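Local coordinates for protein maleylacetate reductase (PDB 3W5S) that catalyses the NADH-dependent reduction of maleylacetate to 3-oxoadipate in the breakdown of gamma-resorcylate, working as a homodimer of the iron-containing alcohol dehydrogenase family, at residues Y287-V292 with G305-G310; A198-D203 with D294-L299; A85-P90 with G114-G119; S256-L261 with E275-L280; F35-S40 with A235-L240. One frame throughout, in Å; residues are numbered along the deposited sequence.

In the fold
Along the chain, contact 3 is nested in the loop that contact 5 closes; contact 4 follows, inside the loop closed by contact 2, and contact 1 alternates with contact 2. Contact 3 lies in the N-terminal NADH-binding alpha/beta domain, whereas contacts 1, 2 and 4 share the C-terminal helical domain. Contacts 1 and 4 both use helix 273-289, and contacts 1 and 2 touch, their centres about 10 Å apart. Contact 5 joins a loop after strand 31-35, outermost in this chain, to helix 233-253, tying the domains together beside the subunit interface. Contacts 3 and 4 come within about 6 Å (nearest atoms), with a glycerol at contact 3 and a sulfate at contact 4 bound nearby.

Contact 1. Residues Y287-V292 with G305-G310; sequences YVEQAV and GRAGTG
The carboxylate of Glu289 lies over one face of the Arg306 guanidinium, the two planes 35° apart, while a water sits at the guanidinium edge, in its plane. That water accepts from Arg306 NH2 and donates to Gln290 OE1, linking the ends of the two side chains. Glu289 OE1 stays 4.1 Å from Arg306 NH2 and well out of the guanidinium plane, so the attraction is one of charge. The carboxylate's stronger partners are backbone amides. With CG anti to the backbone N (chi1 -172°) and the chain extended, its two oxygens reach the first turn of helix 307-318: OE2 accepts from Ala307 N at 2.8 Å and OE1 from Gly308 N at 2.9 Å, both from the syn side, Gly308 N clearly tilted out of the carboxylate plane. A second water donates to Glu289 OE1 and accepts from Thr309 N. Without the carboxylate, as with an alanine here, the amides of Ala307 and Gly308 would probably lose their acceptor and the guanidinium the charge over its face. The contact ties the end of helix 273-289 to the start of helix 307-318, helix 293-303 intervening, where the helix dipole and Arg306 probably both stabilise the ionised form of the buried carboxylate.

Contact 2. Residues A198-D203 with D294-L299; sequences ALYARD and DQLAPL
In the C-terminal helical domain, the loop that leaves helix 181-198 and leads to helix 206-228 packs here against helix 293-303, and Leu199 and Tyr200 of the loop do most of the touching. Leu199 lies along the backbone of the helix: its CB is 3.6 Å from Gln295 O, and its CD1 goes on to Leu299 CB at 4.1 Å, the two leucine side chains crossing at about a right angle. CD1 also meets Leu296 CD2, which makes a small apolar patch continued by Ala212 and Leu216 of helix 206-228.

Tyr200 carries the other half. Its CG is held between the backbone N and the carbonyl carbon (chi1 57°), a setting that swings the ring alongside Leu296. The leucine meets it at the rim, with CD2 in the ring plane and 3.9 Å from Tyr200 CD2, while CD1 comes equally close to both CD2 and CE2 of the ring. Ile285 and Val288 of helix 273-289 also pack on this ring, and its hydroxyl is hydrogen-bonded to Glu197, so the ring is fixed at its far end as well as along its side.

Gln295 provides the polar link. Its chain is extended beyond CG, and the amide nitrogen comes up against the tyrosine, with NE2 3.2 Å from Tyr200 CB. No direct hydrogen bond joins the segments; instead one water accepts from Gln295 NE2 at 2.7 Å and donates to Tyr200 O, also at 2.7 Å.

Contact 3. Residues A85-P90 with G114-G119; sequences AAMHTP and GGSTTG. With GOL (glycerol), chain H.
No direct hydrogen bond crosses between Met87 and Ser116 or their neighbours; a water and a bound glycerol do the joining. The water donates to Ala86 O and to Ser116 O, at 2.7 and 2.6 Å, and accepts from Thr89 OG1, so three groups from the two segments grip it. The glycerol, probably from the crystallisation liquor, puts its O3 in the corner between the segments. His88 N donates to this oxygen in an almost straight bond, 2.9 Å long and 177° at the hydrogen, and Ser116 OG is hydrogen-bonded to it as well.

The segments belong to the alpha/beta NADH-binding domain. Residues 85-90 follow strand 78-82 of the parallel sheet and form a type II beta turn from Ala86 to Thr89, while Gly114 is the N-cap of helix 115-128, whose first turn follows strand 108-113. In this family the Gly-Gly-Gly-Ser run at this strand-to-helix turn binds the pyrophosphate of the dinucleotide, and Gly114 to Ser116 probably do so here.

Ser116 has its OG anti to the carbonyl carbon (chi1 -59°), which carries the hydroxyl to Met87 CA, 3.4 Å off, as well as to the glycerol. Thr89 bears on the backbone of Gly119: CG2 lies 3.8 Å from Gly119 O, and a side chain at the glycine would run into Thr89 OG1. At the other end, Ala85 CB rests on Thr117 CA at 4.1 Å.

Contact 4. Residues S256-L261 with E275-L280; sequences SLHHKL and ETHAVL. With SO4 (sulfate ion), chain C.
His258 holds its ring anti to the backbone N and His277 turns its own anti to the carbonyl carbon (chi1 -86°), settings that bring the two imidazoles together between helices 257-269 and 273-289 of the C-terminal helical domain. The short segments run 10.1 Å apart at 134°. His258, His259 and His277 form an aromatic cluster. His277 ND1 donates a weak, strongly bent bond to His258 NE2, 2.9 Å long, with the ring planes at 54°. Toward His259, His277 turns its edge to the ring face, an offset edge-to-face pair with centroids 5.3 Å apart.

Further bonds set the other rings: His258 ND1 pairs with Thr284, and His259 is bonded to Glu197 and His194. On the far side of its ring, His277 NE2 donates to O2 of a bound sulfate, probably from the crystallisation liquor, which His263, His273 and Asn190 also hold. In metal-dependent relatives an aspartate and three histidines bind the metal, at positions that probably correspond to Asn190, His194, His259 and His273; in this model the sulfate lies at this place. With an alanine in place of His277, His258 NE2 would probably lose this donor and the sulfate one of its grips. Beside the cluster, Leu280 CB packs against His258 CE1, and Leu280 CD1 ends 3.8 Å from Leu261 CB.

Contact 5. Residues F35-S40 with A235-L240; sequences FGTGSS and ARETAL
Strand 31-35 ends at Phe35, and the chain then folds through a type II beta turn from Gly36 to Ser39, closed by Ser39 N to Gly36 O, while residues 235-240 are regular helix. Thr37 and Glu237 bring the backbones to 7.8 Å between their CA atoms; Phe35 CA and Leu240 CA are 9.4 Å apart. Glu237 CG is anti to the backbone N (chi1 -164°), and the chain bends at the next bond, sending the carboxylate across to the turn. OE2 lies 3.3 Å from Thr37 CG2 and 3.5 Å from Phe35 CE2, the carboxylate plane turned 22° from that of the ring. A water donates to OE2 at 2.7 Å and accepts a weak bond from Thr37 N.

This is where the alpha/beta domain, through strand 31-35, outermost in this chain, meets helix 233-253 of the helical domain. Phe35 pairs in an antiparallel ladder with a strand of the second subunit, continuing the sheet across the interface, and its ring meets Phe24 of that subunit. Glu237 OE1 accepts from Met21 N of the same neighbour. Toward the helix, the Phe35 edge meets the backbone of Leu240, CE1 4.1 Å from Leu240 C.

Contact 1. Residues Y287-V292 with G305-G310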
# COMPACT_ATOMS: atom_id res chain seq x y z
N TYR A 287 -27.04 7.06 -5.13
CA TYR A 287 -27.21 8.36 -4.48
C TYR A 287 -25.96 9.22 -4.59
O TYR A 287 -26.02 10.39 -4.98
CB TYR A 287 -27.61 8.12 -3.02
CG TYR A 287 -27.84 9.38 -2.20
CD1 TYR A 287 -29.06 10.04 -2.23
CD2 TYR A 287 -26.83 9.89 -1.37
CE1 TYR A 287 -29.27 11.18 -1.48
CE2 TYR A 287 -27.05 11.02 -0.61
CZ TYR A 287 -28.26 11.65 -0.66
OH TYR A 287 -28.49 12.79 0.09
N VAL A 288 -24.82 8.64 -4.26
CA VAL A 288 -23.57 9.39 -4.31
C VAL A 288 -23.18 9.71 -5.76
O VAL A 288 -22.60 10.77 -6.05
CB VAL A 288 -22.47 8.61 -3.57
CG1 VAL A 288 -21.13 9.29 -3.69
CG2 VAL A 288 -22.84 8.50 -2.07
N GLU A 289 -23.48 8.78 -6.66
CA GLU A 289 -23.10 8.94 -8.08
C GLU A 289 -23.74 10.16 -8.73
O GLU A 289 -23.19 10.70 -9.69
CB GLU A 289 -23.45 7.65 -8.85
CG GLU A 289 -22.93 7.60 -10.27
CD GLU A 289 -23.17 6.25 -10.92
OE1 GLU A 289 -24.13 5.55 -10.50
OE2 GLU A 289 -22.38 5.90 -11.84
N GLN A 290 -24.87 10.61 -8.21
CA GLN A 290 -25.51 11.82 -8.71
C GLN A 290 -24.61 13.02 -8.54
O GLN A 290 -24.62 13.93 -9.37
CB GLN A 290 -26.82 12.06 -7.96
CG GLN A 290 -27.87 11.07 -8.35
CD GLN A 290 -28.53 11.44 -9.68
OE1 GLN A 290 -28.49 10.67 -10.65
NE2 GLN A 290 -29.13 12.62 -9.73
N ALA A 291 -23.81 13.01 -7.48
CA ALA A 291 -22.96 14.15 -7.13
C ALA A 291 -21.51 14.07 -7.62
O ALA A 291 -20.93 15.09 -8.04
CB ALA A 291 -22.99 14.36 -5.60
N VAL A 292 -20.94 12.86 -7.60
CA VAL A 292 -19.54 12.65 -7.99
C VAL A 292 -19.40 11.53 -9.02
O VAL A 292 -18.67 10.55 -8.79
CB VAL A 292 -18.61 12.43 -6.77
CG1 VAL A 292 -18.52 13.71 -5.95
CG2 VAL A 292 -19.05 11.26 -5.90
N GLY A 305 -21.97 -0.11 -17.04
CA GLY A 305 -23.15 0.75 -16.97
C GLY A 305 -22.90 1.87 -15.99
O GLY A 305 -21.74 2.15 -15.66
N ARG A 306 -23.95 2.49 -15.49
CA ARG A 306 -23.78 3.38 -14.36
C ARG A 306 -23.38 2.55 -13.13
O ARG A 306 -23.65 1.35 -13.09
CB ARG A 306 -25.04 4.19 -14.12
CG ARG A 306 -25.47 4.96 -15.37
CD ARG A 306 -26.78 5.72 -15.16
NE ARG A 306 -26.72 6.49 -13.91
CZ ARG A 306 -26.25 7.73 -13.82
NH1 ARG A 306 -25.80 8.36 -14.90
NH2 ARG A 306 -26.23 8.35 -12.63
N ALA A 307 -22.68 3.18 -12.19
CA ALA A 307 -22.23 2.48 -11.01
C ALA A 307 -23.39 1.88 -10.24
O ALA A 307 -23.37 0.70 -9.90
CB ALA A 307 -21.39 3.40 -10.12
N GLY A 308 -24.41 2.69 -9.95
CA GLY A 308 -25.53 2.23 -9.10
C GLY A 308 -26.39 1.16 -9.76
O GLY A 308 -26.55 0.03 -9.25
N THR A 309 -26.95 1.50 -10.92
CA THR A 309 -27.74 0.54 -11.68
C THR A 309 -26.91 -0.66 -12.12
O THR A 309 -27.39 -1.78 -12.14
CB THR A 309 -28.41 1.20 -12.89
OG1 THR A 309 -27.44 1.87 -13.71
CG2 THR A 309 -29.39 2.23 -12.38
N GLY A 310 -25.64 -0.41 -12.45
CA GLY A 310 -24.76 -1.51 -12.85
C GLY A 310 -24.52 -2.50 -11.71
O GLY A 310 -24.46 -3.72 -11.94
O HOH W 1 -26.85 4.54 -11.02
O HOH W 2 -27.47 7.81 -9.94

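Contact 2. Residues A198-D203 with D294-L299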
# COMPACT_ATOMS: atom_id res chain seq x y z
N ALA A 198 -14.44 3.62 -1.11
CA ALA A 198 -13.06 4.14 -1.07
C ALA A 198 -12.82 5.14 -2.21
O ALA A 198 -12.02 6.05 -2.05
CB ALA A 198 -12.07 2.99 -1.13
N LEU A 199 -13.55 5.00 -3.32
CA LEU A 199 -13.39 5.89 -4.45
C LEU A 199 -13.80 7.33 -4.17
O LEU A 199 -13.27 8.25 -4.82
CB LEU A 199 -14.14 5.37 -5.69
CG LEU A 199 -13.61 4.05 -6.27
CD1 LEU A 199 -14.55 3.56 -7.37
CD2 LEU A 199 -12.18 4.15 -6.81
N TYR A 200 -14.70 7.55 -3.22
CA TYR A 200 -15.15 8.90 -2.92
C TYR A 200 -15.03 9.26 -1.45
O TYR A 200 -15.56 10.30 -1.02
CB TYR A 200 -16.59 9.11 -3.42
CG TYR A 200 -17.65 8.15 -2.87
CD1 TYR A 200 -18.19 8.31 -1.59
CD2 TYR A 200 -18.14 7.10 -3.67
CE1 TYR A 200 -19.18 7.44 -1.10
CE2 TYR A 200 -19.15 6.24 -3.18
CZ TYR A 200 -19.66 6.43 -1.90
OH TYR A 200 -20.66 5.58 -1.45
N ALA A 201 -14.29 8.45 -0.68
CA ALA A 201 -14.10 8.73 0.75
C ALA A 201 -13.41 10.07 0.97
O ALA A 201 -12.63 10.55 0.12
CB ALA A 201 -13.28 7.61 1.40
N ARG A 202 -13.68 10.67 2.13
CA ARG A 202 -13.02 11.91 2.50
C ARG A 202 -11.50 11.84 2.32
O ARG A 202 -10.91 12.75 1.78
CB ARG A 202 -13.35 12.25 3.96
CG ARG A 202 -12.88 13.64 4.37
CD ARG A 202 -12.98 13.85 5.88
NE ARG A 202 -12.20 12.83 6.61
CZ ARG A 202 -12.49 12.38 7.83
NH1 ARG A 202 -13.57 12.84 8.47
NH2 ARG A 202 -11.72 11.47 8.41
N ASP A 203 -10.91 10.73 2.77
CA ASP A 203 -9.46 10.57 2.80
C ASP A 203 -8.96 9.76 1.62
O ASP A 203 -7.92 9.13 1.70
CB ASP A 203 -9.08 9.90 4.12
CG ASP A 203 -9.42 10.78 5.30
OD1 ASP A 203 -9.02 11.96 5.30
OD2 ASP A 203 -10.09 10.28 6.22
N ASP A 294 -17.84 11.34 -11.71
CA ASP A 294 -16.45 11.25 -12.12
C ASP A 294 -15.59 10.37 -11.19
O ASP A 294 -14.70 9.66 -11.66
CB ASP A 294 -15.85 12.66 -12.26
CG ASP A 294 -15.92 13.49 -10.96
OD1 ASP A 294 -16.97 13.53 -10.26
OD2 ASP A 294 -14.91 14.15 -10.67
N GLN A 295 -15.88 10.40 -9.90
CA GLN A 295 -15.15 9.60 -8.90
C GLN A 295 -15.56 8.14 -8.97
O GLN A 295 -14.74 7.24 -8.72
CB GLN A 295 -15.35 10.18 -7.50
CG GLN A 295 -14.70 11.55 -7.41
CD GLN A 295 -14.90 12.27 -6.08
OE1 GLN A 295 -14.76 13.51 -6.03
NE2 GLN A 295 -15.21 11.54 -5.05
N LEU A 296 -16.82 7.91 -9.35
CA LEU A 296 -17.31 6.53 -9.50
C LEU A 296 -17.14 5.93 -10.90
O LEU A 296 -17.45 4.76 -11.11
CB LEU A 296 -18.77 6.43 -9.04
CG LEU A 296 -18.86 6.41 -7.51
CD1 LEU A 296 -20.24 6.81 -7.03
CD2 LEU A 296 -18.50 5.04 -6.95
N ALA A 297 -16.63 6.73 -11.83
CA ALA A 297 -16.48 6.28 -13.23
C ALA A 297 -15.74 4.95 -13.39
O ALA A 297 -16.15 4.15 -14.20
CB ALA A 297 -15.85 7.38 -14.08
N PRO A 298 -14.66 4.71 -12.60
CA PRO A 298 -13.96 3.45 -12.83
C PRO A 298 -14.79 2.23 -12.46
O PRO A 298 -14.63 1.14 -13.04
CB PRO A 298 -12.73 3.56 -11.89
CG PRO A 298 -12.56 5.00 -11.64
CD PRO A 298 -13.93 5.61 -11.69
N LEU A 299 -15.69 2.39 -11.48
CA LEU A 299 -16.61 1.33 -11.11
C LEU A 299 -17.69 1.16 -12.18
O LEU A 299 -17.99 0.03 -12.60
CB LEU A 299 -17.22 1.63 -9.75
CG LEU A 299 -18.29 0.61 -9.28
CD1 LEU A 299 -17.87 -0.88 -9.38
CD2 LEU A 299 -18.72 0.96 -7.84
O HOH W 3 -15.44 12.55 -2.58

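Contact 3. Residues A85-P90 with G114-G119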
# COMPACT_ATOMS: atom_id res chain seq x y z
N ALA A 85 -18.29 -16.60 18.74
CA ALA A 85 -18.38 -15.29 18.07
C ALA A 85 -19.76 -15.07 17.46
O ALA A 85 -20.36 -16.00 16.91
CB ALA A 85 -17.31 -15.13 17.01
N ALA A 86 -20.23 -13.83 17.53
CA ALA A 86 -21.59 -13.45 17.13
C ALA A 86 -21.62 -12.28 16.18
O ALA A 86 -20.77 -11.36 16.26
CB ALA A 86 -22.43 -13.15 18.38
N MET A 87 -22.58 -12.29 15.27
CA MET A 87 -22.73 -11.18 14.34
C MET A 87 -22.92 -9.86 15.10
O MET A 87 -23.62 -9.81 16.12
CB MET A 87 -23.89 -11.43 13.38
CG MET A 87 -23.83 -10.59 12.13
SD MET A 87 -25.16 -11.06 11.02
CE MET A 87 -24.57 -12.63 10.42
N HIS A 88 -22.29 -8.81 14.58
CA HIS A 88 -22.40 -7.46 15.13
C HIS A 88 -21.61 -7.21 16.42
O HIS A 88 -21.72 -6.15 17.02
CB HIS A 88 -23.87 -7.00 15.23
CG HIS A 88 -24.61 -7.09 13.93
ND1 HIS A 88 -24.17 -6.43 12.79
CD2 HIS A 88 -25.72 -7.76 13.57
CE1 HIS A 88 -25.00 -6.71 11.79
NE2 HIS A 88 -25.94 -7.52 12.24
N THR A 89 -20.81 -8.20 16.82
CA THR A 89 -19.85 -8.10 17.92
C THR A 89 -20.47 -7.44 19.17
O THR A 89 -20.04 -6.36 19.60
CB THR A 89 -18.58 -7.36 17.43
OG1 THR A 89 -18.19 -7.92 16.16
CG2 THR A 89 -17.45 -7.54 18.42
N PRO A 90 -21.51 -8.08 19.74
CA PRO A 90 -22.17 -7.54 20.92
C PRO A 90 -21.24 -7.58 22.14
O PRO A 90 -20.51 -8.55 22.32
CB PRO A 90 -23.35 -8.50 21.13
CG PRO A 90 -22.91 -9.78 20.48
CD PRO A 90 -22.12 -9.35 19.29
N GLY A 114 -14.98 -15.59 9.38
CA GLY A 114 -15.42 -14.37 8.68
C GLY A 114 -15.33 -13.11 9.53
O GLY A 114 -14.62 -13.04 10.55
N GLY A 115 -16.07 -12.10 9.10
CA GLY A 115 -16.01 -10.80 9.74
C GLY A 115 -16.44 -10.80 11.20
O GLY A 115 -15.91 -10.04 12.00
N SER A 116 -17.40 -11.65 11.56
CA SER A 116 -17.76 -11.73 12.96
C SER A 116 -16.60 -12.25 13.82
O SER A 116 -16.38 -11.77 14.94
CB SER A 116 -18.97 -12.63 13.14
OG SER A 116 -20.09 -12.14 12.42
N THR A 117 -15.88 -13.24 13.31
CA THR A 117 -14.76 -13.76 14.08
C THR A 117 -13.62 -12.74 14.15
O THR A 117 -13.04 -12.52 15.21
CB THR A 117 -14.29 -15.07 13.46
OG1 THR A 117 -15.44 -15.92 13.41
CG2 THR A 117 -13.23 -15.72 14.32
N THR A 118 -13.33 -12.08 13.03
CA THR A 118 -12.30 -11.05 13.07
C THR A 118 -12.68 -9.94 14.08
O THR A 118 -11.84 -9.45 14.84
CB THR A 118 -12.06 -10.42 11.70
OG1 THR A 118 -11.73 -11.44 10.75
CG2 THR A 118 -10.91 -9.43 11.77
N GLY A 119 -13.96 -9.55 14.03
CA GLY A 119 -14.48 -8.53 14.95
C GLY A 119 -14.30 -8.90 16.42
O GLY A 119 -13.89 -8.06 17.23
C1 GOL H . -19.16 -6.27 10.74
O1 GOL H . -19.61 -4.91 10.75
C2 GOL H . -20.15 -7.15 11.49
O2 GOL H . -20.36 -6.59 12.77
C3 GOL H . -19.57 -8.54 11.71
O3 GOL H . -20.62 -9.31 12.26
O HOH W 4 -18.15 -10.68 16.50

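Contact 4. Residues S256-L261 with E275-L280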
# COMPACT_ATOMS: atom_id res chain seq x y z
N SER A 256 -18.16 5.78 4.23
CA SER A 256 -19.11 6.85 4.00
C SER A 256 -20.54 6.37 4.23
O SER A 256 -20.78 5.43 5.03
CB SER A 256 -18.88 7.42 2.58
OG SER A 256 -19.62 8.61 2.35
N LEU A 257 -21.49 7.02 3.56
CA LEU A 257 -22.93 6.75 3.76
C LEU A 257 -23.30 5.29 3.72
O LEU A 257 -24.10 4.83 4.56
CB LEU A 257 -23.76 7.54 2.73
CG LEU A 257 -25.26 7.22 2.68
CD1 LEU A 257 -25.92 7.65 3.96
CD2 LEU A 257 -25.89 7.85 1.43
N HIS A 258 -22.78 4.54 2.75
CA HIS A 258 -23.19 3.16 2.64
C HIS A 258 -22.85 2.36 3.91
O HIS A 258 -23.72 1.67 4.47
CB HIS A 258 -22.54 2.49 1.44
CG HIS A 258 -22.78 1.02 1.41
ND1 HIS A 258 -23.94 0.46 0.92
CD2 HIS A 258 -22.04 -0.00 1.90
CE1 HIS A 258 -23.88 -0.85 1.04
NE2 HIS A 258 -22.74 -1.16 1.66
N HIS A 259 -21.61 2.46 4.36
CA HIS A 259 -21.23 1.75 5.57
C HIS A 259 -22.02 2.24 6.78
O HIS A 259 -22.40 1.42 7.62
CB HIS A 259 -19.71 1.77 5.80
CG HIS A 259 -18.94 0.95 4.80
ND1 HIS A 259 -18.72 1.37 3.51
CD2 HIS A 259 -18.31 -0.25 4.92
CE1 HIS A 259 -18.02 0.46 2.85
NE2 HIS A 259 -17.75 -0.52 3.69
N LYS A 260 -22.31 3.55 6.85
CA LYS A 260 -23.10 4.08 7.96
C LYS A 260 -24.47 3.43 8.00
O LYS A 260 -24.93 3.02 9.07
CB LYS A 260 -23.24 5.61 7.86
CG LYS A 260 -24.05 6.22 9.03
CD LYS A 260 -23.37 6.03 10.37
CE LYS A 260 -24.29 6.42 11.50
NZ LYS A 260 -23.56 6.29 12.82
N LEU A 261 -25.13 3.36 6.85
CA LEU A 261 -26.47 2.77 6.82
C LEU A 261 -26.41 1.28 7.17
O LEU A 261 -27.27 0.77 7.91
CB LEU A 261 -27.14 2.95 5.46
CG LEU A 261 -27.41 4.40 5.09
CD1 LEU A 261 -28.28 4.46 3.83
CD2 LEU A 261 -28.07 5.18 6.22
N GLU A 275 -25.76 -9.44 3.82
CA GLU A 275 -26.99 -9.24 3.07
C GLU A 275 -27.42 -7.78 3.07
O GLU A 275 -27.92 -7.29 2.06
CB GLU A 275 -28.11 -10.12 3.64
CG GLU A 275 -27.91 -11.63 3.36
CD GLU A 275 -27.05 -12.37 4.39
OE1 GLU A 275 -26.27 -11.76 5.16
OE2 GLU A 275 -27.20 -13.62 4.47
N THR A 276 -27.23 -7.09 4.19
CA THR A 276 -27.58 -5.67 4.29
C THR A 276 -26.72 -4.87 3.34
O THR A 276 -27.22 -4.02 2.59
CB THR A 276 -27.42 -5.20 5.72
OG1 THR A 276 -28.30 -5.94 6.58
CG2 THR A 276 -27.76 -3.72 5.85
N HIS A 277 -25.41 -5.15 3.31
CA HIS A 277 -24.54 -4.58 2.29
C HIS A 277 -25.03 -4.82 0.88
O HIS A 277 -25.08 -3.89 0.07
CB HIS A 277 -23.13 -5.18 2.43
CG HIS A 277 -22.28 -4.46 3.43
ND1 HIS A 277 -21.52 -3.36 3.07
CD2 HIS A 277 -22.05 -4.66 4.75
CE1 HIS A 277 -20.89 -2.89 4.12
NE2 HIS A 277 -21.18 -3.67 5.16
N ALA A 278 -25.34 -6.08 0.57
CA ALA A 278 -25.76 -6.43 -0.77
C ALA A 278 -26.99 -5.66 -1.20
O ALA A 278 -27.05 -5.18 -2.33
CB ALA A 278 -26.05 -7.92 -0.87
N VAL A 279 -27.98 -5.57 -0.31
CA VAL A 279 -29.23 -4.88 -0.63
C VAL A 279 -29.03 -3.37 -0.78
O VAL A 279 -29.53 -2.78 -1.74
CB VAL A 279 -30.28 -5.14 0.45
CG1 VAL A 279 -31.47 -4.18 0.23
CG2 VAL A 279 -30.74 -6.60 0.34
N LEU A 280 -28.27 -2.76 0.12
CA LEU A 280 -28.17 -1.31 0.11
C LEU A 280 -27.25 -0.76 -0.98
O LEU A 280 -27.46 0.36 -1.45
CB LEU A 280 -27.68 -0.79 1.46
CG LEU A 280 -28.69 -0.85 2.58
CD1 LEU A 280 -28.01 -0.45 3.88
CD2 LEU A 280 -29.84 0.10 2.29
S SO4 C . -18.23 -3.75 7.42
O1 SO4 C . -17.07 -2.91 7.05
O2 SO4 C . -19.44 -2.96 7.37
O3 SO4 C . -18.35 -4.87 6.50
O4 SO4 C . -18.07 -4.16 8.81

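Contact 5. Residues F35-S40 with A235-L240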
# COMPACT_ATOMS: atom_id res chain seq x y z
N PHE A 35 0.02 -14.64 1.77
CA PHE A 35 -1.03 -14.98 0.81
C PHE A 35 -0.57 -16.15 -0.03
O PHE A 35 0.47 -16.09 -0.68
CB PHE A 35 -1.37 -13.77 -0.10
CG PHE A 35 -2.60 -13.97 -0.96
CD1 PHE A 35 -3.77 -13.26 -0.68
CD2 PHE A 35 -2.60 -14.85 -2.03
CE1 PHE A 35 -4.93 -13.46 -1.46
CE2 PHE A 35 -3.73 -15.04 -2.82
CZ PHE A 35 -4.90 -14.34 -2.51
N GLY A 36 -1.39 -17.20 -0.05
CA GLY A 36 -1.09 -18.33 -0.93
C GLY A 36 -1.94 -19.54 -0.59
O GLY A 36 -2.25 -19.77 0.57
N THR A 37 -2.30 -20.33 -1.60
CA THR A 37 -3.03 -21.56 -1.33
C THR A 37 -2.15 -22.50 -0.53
O THR A 37 -0.96 -22.68 -0.84
CB THR A 37 -3.49 -22.25 -2.62
OG1 THR A 37 -2.37 -22.37 -3.50
CG2 THR A 37 -4.55 -21.39 -3.26
N GLY A 38 -2.73 -23.05 0.53
CA GLY A 38 -2.02 -23.86 1.51
C GLY A 38 -1.21 -23.10 2.55
O GLY A 38 -0.56 -23.72 3.39
N SER A 39 -1.26 -21.76 2.51
CA SER A 39 -0.42 -20.96 3.42
C SER A 39 -0.78 -21.14 4.90
O SER A 39 0.02 -20.81 5.78
CB SER A 39 -0.46 -19.46 3.08
OG SER A 39 -1.78 -18.98 3.25
N SER A 40 -1.96 -21.66 5.17
CA SER A 40 -2.43 -21.82 6.54
C SER A 40 -1.69 -22.94 7.28
O SER A 40 -1.84 -23.08 8.48
CB SER A 40 -3.96 -21.98 6.61
OG SER A 40 -4.42 -23.17 6.02
N ALA A 235 -11.16 -19.36 -9.27
CA ALA A 235 -12.14 -18.31 -8.99
C ALA A 235 -12.10 -17.92 -7.50
O ALA A 235 -12.16 -16.72 -7.17
CB ALA A 235 -13.55 -18.76 -9.38
N ARG A 236 -11.96 -18.92 -6.62
CA ARG A 236 -11.83 -18.62 -5.19
C ARG A 236 -10.57 -17.81 -4.89
O ARG A 236 -10.65 -16.86 -4.11
CB ARG A 236 -11.87 -19.90 -4.35
CG ARG A 236 -13.24 -20.57 -4.33
CD ARG A 236 -14.25 -19.77 -3.47
NE ARG A 236 -15.43 -20.59 -3.21
CZ ARG A 236 -16.46 -20.25 -2.44
NH1 ARG A 236 -16.54 -19.04 -1.87
NH2 ARG A 236 -17.43 -21.14 -2.24
N GLU A 237 -9.45 -18.13 -5.53
CA GLU A 237 -8.24 -17.35 -5.26
C GLU A 237 -8.42 -15.90 -5.72
O GLU A 237 -8.02 -14.98 -5.00
CB GLU A 237 -6.98 -17.96 -5.88
CG GLU A 237 -5.70 -17.33 -5.24
CD GLU A 237 -4.51 -18.26 -5.17
OE1 GLU A 237 -4.25 -18.97 -6.17
OE2 GLU A 237 -3.83 -18.28 -4.10
N THR A 238 -9.02 -15.71 -6.90
CA THR A 238 -9.27 -14.35 -7.39
C THR A 238 -10.20 -13.56 -6.46
O THR A 238 -9.94 -12.38 -6.19
CB THR A 238 -9.81 -14.36 -8.82
OG1 THR A 238 -8.86 -15.05 -9.66
CG2 THR A 238 -10.01 -12.93 -9.36
N ALA A 239 -11.25 -14.20 -5.94
CA ALA A 239 -12.18 -13.52 -5.03
C ALA A 239 -11.50 -13.13 -3.72
O ALA A 239 -11.77 -12.07 -3.17
CB ALA A 239 -13.40 -14.41 -4.76
N LEU A 240 -10.62 -14.00 -3.22
CA LEU A 240 -9.94 -13.71 -1.96
C LEU A 240 -8.89 -12.60 -2.12
O LEU A 240 -8.78 -11.72 -1.25
CB LEU A 240 -9.35 -14.97 -1.33
CG LEU A 240 -8.82 -14.82 0.12
CD1 LEU A 240 -9.94 -14.41 1.09
CD2 LEU A 240 -8.19 -16.13 0.58
O HOH W 5 -1.35 -19.20 -4.56